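Endo-1,3-beta-glucanase, family GH16 (Zobellia galactanivorans, PDB 5FUI) probably cleaves the beta-1,3-glucan laminarin, a polysaccharide also bound by its C-terminal family 6 carbohydrate-binding module. Local coordinates at residues D76-A79 with G80-V83. Sequence-based numbering, arbitrary orientation.
Sequences DLEA and GETV. With APY (2-aminomethyl-pyridine), chain C.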
ATOM      1  N   ASP A  76       7.200  -2.343   3.979  1.00  9.38           N
ATOM      2  CA  ASP A  76       8.373  -2.323   4.855  1.00  8.87           C
ATOM      3  C   ASP A  76       8.504  -1.019   5.585  1.00  9.40           C
ATOM      4  O   ASP A  76       7.861  -0.023   5.194  1.00 11.54           O
ATOM      5  CB  ASP A  76       9.648  -2.580   4.023  1.00 11.92           C
ATOM      6  CG  ASP A  76      10.054  -1.405   3.213  1.00 12.74           C
ATOM      7  OD1 ASP A  76      10.682  -0.489   3.733  1.00 14.43           O
ATOM      8  OD2 ASP A  76       9.671  -1.298   2.008  1.00 21.24           O
ATOM      9  N   LEU A  77       9.296  -1.034   6.663  1.00 11.30           N
ATOM     10  CA  LEU A  77       9.643   0.194   7.372  1.00 12.52           C
ATOM     11  C   LEU A  77      11.152   0.477   7.211  1.00 10.76           C
ATOM     12  O   LEU A  77      12.001  -0.468   7.211  1.00 11.90           O
ATOM     13  CB  LEU A  77       9.347  -0.008   8.878  1.00 12.36           C
ATOM     14  CG  LEU A  77       7.909  -0.384   9.206  1.00 11.49           C
ATOM     15  CD1 LEU A  77       7.809  -0.633  10.712  1.00 13.44           C
ATOM     16  CD2 LEU A  77       6.877   0.592   8.602  1.00 13.17           C
ATOM     17  N   GLU A  78      11.441   1.783   7.038  1.00 12.26           N
ATOM     18  CA  GLU A  78      12.858   2.258   6.983  1.00 14.00           C
ATOM     19  C   GLU A  78      13.656   1.598   5.904  1.00 16.04           C
ATOM     20  O   GLU A  78      14.761   1.023   6.154  1.00 17.35           O
ATOM     21  CB  GLU A  78      13.537   2.036   8.373  1.00 15.69           C
ATOM     22  CG  GLU A  78      12.832   2.857   9.459  1.00 19.09           C
ATOM     23  CD  GLU A  78      13.025   4.376   9.152  1.00 24.44           C
ATOM     24  OE1 GLU A  78      14.167   4.870   8.975  1.00 33.10           O
ATOM     25  OE2 GLU A  78      12.073   5.151   9.005  1.00 19.73           O
ATOM     26  N   ALA A  79      13.107   1.607   4.694  1.00 15.04           N
ATOM     27  CA  ALA A  79      13.853   1.078   3.539  1.00 15.10           C
ATOM     28  C   ALA A  79      14.352  -0.371   3.716  1.00 15.26           C
ATOM     29  O   ALA A  79      15.535  -0.756   3.446  1.00 17.21           O
ATOM     30  CB  ALA A  79      14.975   2.076   3.095  1.00 18.13           C
ATOM     31  N   GLY A  80      13.462  -1.205   4.284  1.00 13.92           N
ATOM     32  CA  GLY A  80      13.709  -2.640   4.383  1.00 13.32           C
ATOM     33  C   GLY A  80      14.403  -3.043   5.647  1.00 12.73           C
ATOM     34  O   GLY A  80      14.649  -4.211   5.814  1.00 16.98           O
ATOM     35  N   GLU A  81      14.607  -2.071   6.568  1.00 13.94           N
ATOM     36  CA  GLU A  81      15.158  -2.482   7.905  1.00 14.48           C
ATOM     37  C   GLU A  81      14.177  -3.471   8.568  1.00 14.83           C
ATOM     38  O   GLU A  81      14.604  -4.418   9.274  1.00 17.19           O
ATOM     39  CB  GLU A  81      15.336  -1.280   8.859  1.00 15.08           C
ATOM     40  CG  GLU A  81      16.529  -0.419   8.464  1.00 16.44           C
ATOM     41  CD  GLU A  81      16.801   0.764   9.451  1.00 21.59           C
ATOM     42  OE1 GLU A  81      16.279   0.761  10.623  1.00 24.03           O
ATOM     43  OE2 GLU A  81      17.557   1.716   9.060  1.00 24.69           O
ATOM     44  N   THR A  82      12.845  -3.236   8.362  1.00 13.77           N
ATOM     45  CA  THR A  82      11.860  -4.186   8.913  1.00 12.23           C
ATOM     46  C   THR A  82      10.939  -4.518   7.747  1.00 12.70           C
ATOM     47  O   THR A  82      10.338  -3.591   7.175  1.00 13.57           O
ATOM     48  CB  THR A  82      11.020  -3.505  10.027  1.00 14.82           C
ATOM     49  OG1 THR A  82      11.943  -3.350  11.130  1.00 17.56           O
ATOM     50  CG2 THR A  82       9.875  -4.441  10.514  1.00 19.01           C
ATOM     51  N   VAL A  83      10.840  -5.789   7.404  1.00 12.10           N
ATOM     52  CA  VAL A  83       9.895  -6.177   6.377  1.00 12.45           C
ATOM     53  C   VAL A  83       8.589  -6.587   7.046  1.00 10.65           C
ATOM     54  O   VAL A  83       8.563  -7.408   7.985  1.00 14.74           O
ATOM     55  CB  VAL A  83      10.443  -7.357   5.507  1.00 12.32           C
ATOM     56  CG1 VAL A  83       9.418  -7.920   4.524  1.00 16.74           C
ATOM     57  CG2 VAL A  83      11.664  -6.842   4.718  1.00 15.68           C
TER
HETATM   58  N   APY C 132      10.955   0.682   0.760  1.00 26.35           N
HETATM   59  CM  APY C 132      10.145   0.979  -0.406  1.00 27.45           C
HETATM   60  C2  APY C 132      11.275   1.781  -1.029  1.00 27.43           C
HETATM   61  C3  APY C 132      12.075   1.173  -1.967  1.00 23.44           C
HETATM   62  C4  APY C 132      13.191   1.846  -2.518  1.00 24.16           C
HETATM   63  C5  APY C 132      13.530   3.115  -2.015  1.00 29.16           C
HETATM   64  C6  APY C 132      12.730   3.720  -1.059  1.00 27.69           C
HETATM   65  N1  APY C 132      11.653   3.021  -0.551  1.00 24.55           N
HETATM   66  O   HOH W   1      16.657   4.045  10.159  1.00 39.37           O
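The beta hairpin of strands 72-77 and 82-88, at the border of its five-stranded sheet, turns back on itself here, and Asp76 ties the turn to a bound ligand. Leu77 and Thr82 form an antiparallel hydrogen-bonded pair: Leu77 N reaches Thr82 O at 2.8 Å, and Thr82 N returns to Leu77 O at 3.1 Å. Glu81 and Thr82 together stand opposite the single residue Leu77, which makes a classic beta bulge, and Glu78 to Glu81 make a type I' turn closed by Glu81 N to Glu78 O (3.1 Å). On the sheet face away from Asp76, Leu77 CB meets Thr82 CB at 4.0 Å and the leucine packs on Tyr112 and Phe114. On the ligand side, Asp76 OD1 takes Gly80 N at 2.9 Å, the donor standing 59° out of the carboxylate plane. Asp76 OD2 accepts the amine N of 2-aminomethyl-pyridine at 2.7 Å; OD1 makes a weak second bond to the same amine. A chi1 of 75° folds the carboxylate back beside both backbone arms of Asp76, bringing OD1 to Gly80 N. An alanine here is likely to leave the ligand amine without its carboxylate mate and Gly80 N without its carboxylate acceptor. The Glu81 side chain runs alongside Glu78, its CD 3.7 Å from Glu78 CB. Their carboxylate planes stand 74° apart; a water donates to Glu78 OE1 and Glu81 OE2, probably easing the like charges, while Glu78 OE2 accepts Gln113 N. Trp44, Gly115 and Tyr117 complete the ligand pocket on the Asp76 and Val83 face, consistent with the sheet-face sugar site of family 6 beta-sandwich modules.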